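PDB 2GIA: mitochondrial RNA-binding protein 2 from Trypanosoma brucei, which binds guide RNA together with its partner MRP1 and probably acts as an RNA matchmaker in mitochondrial RNA editing. Local coordinates for residues Ala45-His50 with Gly59-Val64; Asp74-Ala79 with Ala89-Ser94. All coordinates share one frame; numbering follows the deposited sequence.

Contact 1 (Ala45-His50 with Gly59-Val64); sequences AFDVVH and GHLLRV
Asp47 and Arg63 sit side by side at a non-hydrogen-bonded pair of the antiparallel strands 45-50 and 60-64. Asp47 OD1 takes the NE hydrogen of Arg63 on its syn side at 2.9 Å, in a salt bridge bent to 138° at the hydrogen, with OD1 tilted out of the guanidinium plane. A bend at chi3 brings the arginine NE alongside the aspartate, onto OD1, and a water closes the group by donating to Asp47 OD1 and accepting from Arg63 NH2. OD1 therefore holds both the arginine and the water.

Backbone polar atoms are paired two by two. Phe46, Val48 and His50 each give an N-H to, and take one from, Val64, Leu62 and His60, the shortest bond being Val48 N to Leu62 O at 2.7 Å. At the last pair the His60 N-H meets His50 O from above the carbonyl plane, 53° out of it.

The imidazoles of this pair stand almost perpendicular (87°). His50 CB lies over one face of the His60 ring, and His60 NE2 comes in the plane of the His50 ring at its edge, 3.1 Å from His50 CD2. His50 NE2 bonds to Glu167 O, while its ND1 makes a weak bond to Val49 O. Further along, Phe46 CE2 packs 3.5 Å from Val64 CB.

The face of the hairpin that carries Phe46, Val48, Leu62 and Val64 lies against helix 170-187, where Phe179 meets the Phe46 ring edge-to-face, and against strand 160-168, whose Val166 and Phe168 touch Val48 and Leu62. Strand 70-78 continues the sheet beyond 60-64, and Ala45 makes backbone hydrogen bonds to the chain of mitochondrial RNA-binding protein 1.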
ATOM      1  N   ALA D  45       8.801  14.269  -2.017  1.00 21.29           N
ATOM      2  CA  ALA D  45       8.324  15.315  -1.087  1.00 19.60           C
ATOM      3  C   ALA D  45       6.877  15.705  -1.337  1.00 19.37           C
ATOM      4  O   ALA D  45       6.270  15.332  -2.334  1.00 20.56           O
ATOM      5  CB  ALA D  45       9.185  16.598  -1.320  1.00 24.24           C
ATOM      6  N   PHE D  46       6.317  16.451  -0.409  1.00 18.26           N
ATOM      7  CA  PHE D  46       5.001  17.059  -0.655  1.00 17.30           C
ATOM      8  C   PHE D  46       5.050  18.424   0.041  1.00 22.66           C
ATOM      9  O   PHE D  46       5.876  18.636   0.916  1.00 24.92           O
ATOM     10  CB  PHE D  46       3.800  16.241  -0.163  1.00 15.01           C
ATOM     11  CG  PHE D  46       3.696  16.093   1.327  1.00 19.78           C
ATOM     12  CD1 PHE D  46       2.810  16.893   2.056  1.00 21.23           C
ATOM     13  CD2 PHE D  46       4.456  15.118   2.004  1.00 20.86           C
ATOM     14  CE1 PHE D  46       2.669  16.739   3.443  1.00 21.70           C
ATOM     15  CE2 PHE D  46       4.314  14.956   3.407  1.00 18.79           C
ATOM     16  CZ  PHE D  46       3.422  15.771   4.117  1.00 17.72           C
ATOM     17  N   ASP D  47       4.183  19.352  -0.356  1.00 21.56           N
ATOM     18  CA  ASP D  47       4.199  20.689   0.251  1.00 25.14           C
ATOM     19  C   ASP D  47       2.969  20.915   1.087  1.00 22.20           C
ATOM     20  O   ASP D  47       1.872  20.459   0.694  1.00 24.97           O
ATOM     21  CB  ASP D  47       4.209  21.748  -0.850  1.00 22.64           C
ATOM     22  CG  ASP D  47       5.299  21.536  -1.845  1.00 29.83           C
ATOM     23  OD1 ASP D  47       6.435  21.253  -1.422  1.00 26.70           O
ATOM     24  OD2 ASP D  47       5.030  21.661  -3.066  1.00 32.64           O
ATOM     25  N   VAL D  48       3.116  21.616   2.216  1.00 26.09           N
ATOM     26  CA  VAL D  48       1.966  21.954   3.056  1.00 23.71           C
ATOM     27  C   VAL D  48       1.960  23.481   2.858  1.00 33.99           C
ATOM     28  O   VAL D  48       2.815  24.195   3.381  1.00 30.04           O
ATOM     29  CB  VAL D  48       2.175  21.580   4.543  1.00 26.93           C
ATOM     30  CG1 VAL D  48       0.994  22.154   5.416  1.00 25.67           C
ATOM     31  CG2 VAL D  48       2.182  20.036   4.701  1.00 23.71           C
ATOM     32  N   VAL D  49       0.999  23.960   2.071  1.00 35.50           N
ATOM     33  CA  VAL D  49       0.937  25.361   1.690  1.00 41.60           C
ATOM     34  C   VAL D  49      -0.089  26.167   2.472  1.00 40.53           C
ATOM     35  O   VAL D  49      -1.276  25.849   2.469  1.00 46.11           O
ATOM     36  CB  VAL D  49       0.650  25.458   0.178  1.00 42.74           C
ATOM     37  CG1 VAL D  49       0.888  26.883  -0.323  1.00 43.57           C
ATOM     38  CG2 VAL D  49       1.521  24.456  -0.591  1.00 38.56           C
ATOM     39  N   HIS D  50       0.378  27.212   3.141  1.00 40.52           N
ATOM     40  CA  HIS D  50      -0.504  28.067   3.936  1.00 39.98           C
ATOM     41  C   HIS D  50      -0.255  29.557   3.624  1.00 42.87           C
ATOM     42  O   HIS D  50       0.139  30.338   4.499  1.00 36.82           O
ATOM     43  CB  HIS D  50      -0.295  27.797   5.432  1.00 41.09           C
ATOM     44  CG  HIS D  50      -0.619  26.391   5.849  1.00 51.31           C
ATOM     45  ND1 HIS D  50      -1.584  25.624   5.219  1.00 54.95           N
ATOM     46  CD2 HIS D  50      -0.167  25.643   6.884  1.00 45.30           C
ATOM     47  CE1 HIS D  50      -1.717  24.473   5.856  1.00 48.99           C
ATOM     48  NE2 HIS D  50      -0.868  24.459   6.873  1.00 42.29           N
ATOM     49  N   GLY D  59       1.746  34.005   6.337  1.00 53.27           N
ATOM     50  CA  GLY D  59       1.746  32.941   5.348  1.00 51.66           C
ATOM     51  C   GLY D  59       3.043  32.146   5.411  1.00 50.18           C
ATOM     52  O   GLY D  59       4.122  32.713   5.582  1.00 50.74           O
ATOM     53  N   HIS D  60       2.950  30.827   5.281  1.00 40.43           N
ATOM     54  CA  HIS D  60       4.139  29.990   5.338  1.00 41.05           C
ATOM     55  C   HIS D  60       3.982  28.737   4.469  1.00 36.43           C
ATOM     56  O   HIS D  60       2.880  28.401   4.016  1.00 33.39           O
ATOM     57  CB  HIS D  60       4.459  29.568   6.794  1.00 37.10           C
ATOM     58  CG  HIS D  60       3.319  28.892   7.493  1.00 43.89           C
ATOM     59  ND1 HIS D  60       2.371  29.582   8.219  1.00 44.97           N
ATOM     60  CD2 HIS D  60       2.951  27.588   7.540  1.00 40.48           C
ATOM     61  CE1 HIS D  60       1.467  28.734   8.681  1.00 44.48           C
ATOM     62  NE2 HIS D  60       1.795  27.519   8.281  1.00 42.40           N
ATOM     63  N   LEU D  61       5.112  28.090   4.233  1.00 34.91           N
ATOM     64  CA  LEU D  61       5.172  26.870   3.448  1.00 35.08           C
ATOM     65  C   LEU D  61       6.070  25.869   4.170  1.00 38.10           C
ATOM     66  O   LEU D  61       7.177  26.221   4.636  1.00 33.98           O
ATOM     67  CB  LEU D  61       5.761  27.151   2.059  1.00 29.33           C
ATOM     68  CG  LEU D  61       6.254  25.950   1.234  1.00 39.38           C
ATOM     69  CD1 LEU D  61       5.073  25.082   0.734  1.00 32.59           C
ATOM     70  CD2 LEU D  61       7.048  26.477   0.051  1.00 34.78           C
ATOM     71  N   LEU D  62       5.587  24.634   4.295  1.00 30.23           N
ATOM     72  CA  LEU D  62       6.406  23.583   4.878  1.00 23.25           C
ATOM     73  C   LEU D  62       6.544  22.555   3.778  1.00 29.36           C
ATOM     74  O   LEU D  62       5.528  22.088   3.223  1.00 26.43           O
ATOM     75  CB  LEU D  62       5.739  22.927   6.094  1.00 23.69           C
ATOM     76  CG  LEU D  62       6.589  21.814   6.747  1.00 24.18           C
ATOM     77  CD1 LEU D  62       7.798  22.416   7.470  1.00 23.17           C
ATOM     78  CD2 LEU D  62       5.753  21.053   7.746  1.00 29.80           C
ATOM     79  N   ARG D  63       7.788  22.250   3.402  1.00 26.98           N
ATOM     80  CA  ARG D  63       7.998  21.229   2.404  1.00 23.07           C
ATOM     81  C   ARG D  63       8.517  20.066   3.238  1.00 30.33           C
ATOM     82  O   ARG D  63       9.355  20.258   4.149  1.00 27.70           O
ATOM     83  CB  ARG D  63       9.014  21.671   1.361  1.00 29.09           C
ATOM     84  CG  ARG D  63       8.547  22.891   0.515  1.00 28.43           C
ATOM     85  CD  ARG D  63       9.421  23.065  -0.738  1.00 34.53           C
ATOM     86  NE  ARG D  63       9.186  21.966  -1.676  1.00 27.25           N
ATOM     87  CZ  ARG D  63      10.095  21.079  -2.085  1.00 29.73           C
ATOM     88  NH1 ARG D  63      11.352  21.130  -1.655  1.00 29.23           N
ATOM     89  NH2 ARG D  63       9.742  20.128  -2.944  1.00 31.93           N
ATOM     90  N   VAL D  64       7.971  18.878   2.985  1.00 25.49           N
ATOM     91  CA  VAL D  64       8.370  17.668   3.716  1.00 23.18           C
ATOM     92  C   VAL D  64       9.074  16.792   2.721  1.00 25.66           C
ATOM     93  O   VAL D  64       8.498  16.420   1.701  1.00 22.00           O
ATOM     94  CB  VAL D  64       7.153  16.882   4.289  1.00 26.41           C
ATOM     95  CG1 VAL D  64       7.631  15.627   5.010  1.00 18.47           C
ATOM     96  CG2 VAL D  64       6.358  17.773   5.236  1.00 27.08           C
TER
HETATM   97  O   HOH W   1       6.775  18.905  -2.905  1.00 31.14           O

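Contact 2 (Asp74-Ala79 with Ala89-Ser94); sequences DYHRQA and AERVVS
Ala89 opens the second strand with its CB 3.8 Å from His76 CB. Beside it the backbones of Arg77 and Glu90 exchange two hydrogen bonds, Arg77 N to Glu90 O and Glu90 N to Arg77 O, both 3.1 Å. The Glu90 side chain runs alongside that of Arg77, but no N-H points at its carboxylate: Glu90 OE1 lies 4.4 Å from Arg77 NH2 and well out of the guanidinium plane, so the two ends share only opposite charge.

Arg91 crosses the His76 ring, its CG over one face and offset toward the rim. With CG anti to the backbone N (chi1 -178°), the chain leads on toward Asp74, whose OD1 forms a long salt bridge with Arg91 NE at 3.8 Å; the carboxylate stands nearly perpendicular to the guanidinium.

The Val92 side chain crosses the extended Arg77 chain at about a right angle, its CG2 touching CD and NH1, while Val92 N bonds to Tyr75 O at 2.8 Å. Val93 N also donates to Tyr75 O, at 3.2 Å, so one carbonyl is gripped by two consecutive amides. The Val93 carbonyl receives Tyr75 N, and Val93 CG1 packs against Tyr75 CB.

Ser94 OG ends the walk by donating to Asp74 OD1 at 2.8 Å, nearly along the C-O axis. That oxygen thus has both a serine and an arginine nearby.

The doubled approach of Val92 and Val93 to Tyr75 is a classic beta bulge. It places one extra residue in strand 89-97 within the antiparallel hairpin with strand 70-78, which stays paired on both sides of it; in this bulged hairpin 89-97 is an outermost strand of the chain's four-stranded sheet.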
ATOM      1  N   ASP D  74      11.338  21.412   5.825  1.00 32.42           N
ATOM      2  CA  ASP D  74      11.859  22.733   5.417  1.00 32.05           C
ATOM      3  C   ASP D  74      10.775  23.788   5.612  1.00 31.28           C
ATOM      4  O   ASP D  74       9.793  23.845   4.851  1.00 28.60           O
ATOM      5  CB  ASP D  74      12.290  22.744   3.953  1.00 29.95           C
ATOM      6  CG  ASP D  74      13.656  22.122   3.724  1.00 26.35           C
ATOM      7  OD1 ASP D  74      14.357  21.799   4.684  1.00 32.72           O
ATOM      8  OD2 ASP D  74      14.041  21.955   2.546  1.00 35.10           O
ATOM      9  N   TYR D  75      10.928  24.625   6.641  1.00 27.00           N
ATOM     10  CA  TYR D  75       9.944  25.665   6.895  1.00 26.74           C
ATOM     11  C   TYR D  75      10.295  26.999   6.212  1.00 31.22           C
ATOM     12  O   TYR D  75      11.434  27.486   6.320  1.00 35.12           O
ATOM     13  CB  TYR D  75       9.793  25.873   8.392  1.00 34.34           C
ATOM     14  CG  TYR D  75       8.768  26.912   8.729  1.00 34.90           C
ATOM     15  CD1 TYR D  75       9.127  28.257   8.840  1.00 44.06           C
ATOM     16  CD2 TYR D  75       7.425  26.562   8.918  1.00 31.76           C
ATOM     17  CE1 TYR D  75       8.179  29.230   9.129  1.00 39.08           C
ATOM     18  CE2 TYR D  75       6.471  27.520   9.223  1.00 30.61           C
ATOM     19  CZ  TYR D  75       6.857  28.860   9.325  1.00 40.92           C
ATOM     20  OH  TYR D  75       5.921  29.822   9.614  1.00 37.51           O
ATOM     21  N   HIS D  76       9.314  27.565   5.511  1.00 33.80           N
ATOM     22  CA  HIS D  76       9.454  28.823   4.773  1.00 35.18           C
ATOM     23  C   HIS D  76       8.397  29.856   5.180  1.00 38.58           C
ATOM     24  O   HIS D  76       7.268  29.498   5.510  1.00 33.44           O
ATOM     25  CB  HIS D  76       9.247  28.615   3.274  1.00 34.02           C
ATOM     26  CG  HIS D  76      10.033  27.484   2.695  1.00 34.05           C
ATOM     27  ND1 HIS D  76      11.003  27.672   1.742  1.00 33.78           N
ATOM     28  CD2 HIS D  76       9.954  26.147   2.895  1.00 30.60           C
ATOM     29  CE1 HIS D  76      11.487  26.501   1.373  1.00 34.52           C
ATOM     30  NE2 HIS D  76      10.867  25.559   2.057  1.00 34.89           N
ATOM     31  N   ARG D  77       8.766  31.140   5.114  1.00 41.11           N
ATOM     32  CA  ARG D  77       7.826  32.233   5.383  1.00 39.33           C
ATOM     33  C   ARG D  77       7.438  32.750   4.004  1.00 38.90           C
ATOM     34  O   ARG D  77       8.235  32.667   3.075  1.00 41.85           O
ATOM     35  CB  ARG D  77       8.508  33.355   6.165  1.00 51.79           C
ATOM     36  CG  ARG D  77       9.633  34.001   5.387  1.00 55.11           C
ATOM     37  CD  ARG D  77      10.536  34.848   6.285  1.00 68.17           C
ATOM     38  NE  ARG D  77      11.739  35.251   5.562  1.00 67.32           N
ATOM     39  CZ  ARG D  77      12.939  35.366   6.114  1.00 70.48           C
ATOM     40  NH1 ARG D  77      13.103  35.116   7.413  1.00 73.29           N
ATOM     41  NH2 ARG D  77      13.982  35.693   5.359  1.00 73.73           N
ATOM     42  N   GLN D  78       6.219  33.263   3.855  1.00 45.08           N
ATOM     43  CA  GLN D  78       5.785  33.782   2.561  1.00 47.15           C
ATOM     44  C   GLN D  78       6.643  35.015   2.289  1.00 54.40           C
ATOM     45  O   GLN D  78       6.827  35.826   3.187  1.00 50.05           O
ATOM     46  CB  GLN D  78       4.304  34.165   2.609  1.00 40.84           C
ATOM     47  CG  GLN D  78       3.723  34.602   1.257  1.00 41.31           C
ATOM     48  CD  GLN D  78       2.211  34.538   1.235  1.00 47.92           C
ATOM     49  OE1 GLN D  78       1.583  34.155   2.225  1.00 46.28           O
ATOM     50  NE2 GLN D  78       1.612  34.904   0.103  1.00 47.73           N
ATOM     51  N   ALA D  79       7.191  35.133   1.078  1.00 56.86           N
ATOM     52  CA  ALA D  79       8.039  36.273   0.724  1.00 65.74           C
ATOM     53  C   ALA D  79       7.214  37.467   0.252  1.00 70.25           C
ATOM     54  O   ALA D  79       7.161  38.502   0.916  1.00 76.92           O
ATOM     55  CB  ALA D  79       9.031  35.876  -0.356  1.00 66.51           C
ATOM     56  N   ALA D  89       8.343  32.197  -1.530  1.00 51.27           N
ATOM     57  CA  ALA D  89       8.745  31.746  -0.211  1.00 51.73           C
ATOM     58  C   ALA D  89      10.262  31.766  -0.006  1.00 51.75           C
ATOM     59  O   ALA D  89      11.034  31.670  -0.961  1.00 48.24           O
ATOM     60  CB  ALA D  89       8.182  30.334   0.052  1.00 45.78           C
ATOM     61  N   GLU D  90      10.670  31.890   1.256  1.00 48.58           N
ATOM     62  CA  GLU D  90      12.071  31.922   1.624  1.00 48.55           C
ATOM     63  C   GLU D  90      12.243  30.976   2.808  1.00 45.31           C
ATOM     64  O   GLU D  90      11.567  31.126   3.819  1.00 47.18           O
ATOM     65  CB  GLU D  90      12.491  33.345   2.027  1.00 55.77           C
ATOM     66  CG  GLU D  90      13.747  33.836   1.302  1.00 72.01           C
ATOM     67  CD  GLU D  90      14.904  32.838   1.372  1.00 77.82           C
ATOM     68  OE1 GLU D  90      15.498  32.675   2.466  1.00 80.07           O
ATOM     69  OE2 GLU D  90      15.209  32.208   0.326  1.00 82.05           O
ATOM     70  N   ARG D  91      13.149  30.008   2.674  1.00 43.67           N
ATOM     71  CA  ARG D  91      13.389  29.012   3.717  1.00 40.35           C
ATOM     72  C   ARG D  91      14.025  29.646   4.946  1.00 42.34           C
ATOM     73  O   ARG D  91      15.104  30.231   4.885  1.00 44.52           O
ATOM     74  CB  ARG D  91      14.274  27.915   3.147  1.00 42.69           C
ATOM     75  CG  ARG D  91      14.603  26.737   4.055  1.00 48.80           C
ATOM     76  CD  ARG D  91      15.302  25.696   3.185  1.00 52.73           C
ATOM     77  NE  ARG D  91      16.310  24.907   3.879  1.00 63.03           N
ATOM     78  CZ  ARG D  91      17.437  25.393   4.384  1.00 66.68           C
ATOM     79  NH1 ARG D  91      17.720  26.684   4.284  1.00 71.34           N
ATOM     80  NH2 ARG D  91      18.294  24.579   4.985  1.00 70.32           N
ATOM     81  N   VAL D  92      13.338  29.515   6.067  1.00 36.50           N
ATOM     82  CA  VAL D  92      13.786  30.085   7.326  1.00 40.83           C
ATOM     83  C   VAL D  92      14.538  29.085   8.171  1.00 43.49           C
ATOM     84  O   VAL D  92      15.552  29.413   8.811  1.00 41.10           O
ATOM     85  CB  VAL D  92      12.577  30.605   8.134  1.00 43.41           C
ATOM     86  CG1 VAL D  92      13.007  30.961   9.543  1.00 55.10           C
ATOM     87  CG2 VAL D  92      11.975  31.807   7.448  1.00 50.35           C
ATOM     88  N   VAL D  93      14.058  27.847   8.175  1.00 37.58           N
ATOM     89  CA  VAL D  93      14.694  26.821   8.983  1.00 40.40           C
ATOM     90  C   VAL D  93      14.428  25.414   8.451  1.00 43.99           C
ATOM     91  O   VAL D  93      13.382  25.161   7.852  1.00 41.12           O
ATOM     92  CB  VAL D  93      14.222  26.943  10.455  1.00 40.60           C
ATOM     93  CG1 VAL D  93      12.725  26.719  10.553  1.00 47.70           C
ATOM     94  CG2 VAL D  93      14.988  25.974  11.320  1.00 46.11           C
ATOM     95  N   SER D  94      15.388  24.514   8.659  1.00 42.02           N
ATOM     96  CA  SER D  94      15.284  23.140   8.184  1.00 41.04           C
ATOM     97  C   SER D  94      15.618  22.160   9.320  1.00 47.86           C
ATOM     98  O   SER D  94      16.678  22.251   9.956  1.00 48.20           O
ATOM     99  CB  SER D  94      16.218  22.991   6.981  1.00 39.22           C
ATOM    100  OG  SER D  94      16.408  21.656   6.559  1.00 50.37           O
TER

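Overall arrangement
Both contacts belong to one antiparallel four-stranded sheet, in the order 45-50, 60-67, 70-78, 89-97, and their centres lie about 9 Å apart. Along the chain they follow in series: contact 1 pairs the first two strands and contact 2 the last two. The adjacent middle strands 60-67 and 70-78 join the pairs, with backbone contacts of 2.7 Å from Leu61 O to His76 N and 2.8 Å from Gly59 O to Gln78 N, both probable hydrogen bonds. The chain thus builds the sheet as a simple meander. Its 45-50 edge, in contact 1, reaches the MRP1 chain, whereas no other protein chain of the assembly touches the segments of contact 2.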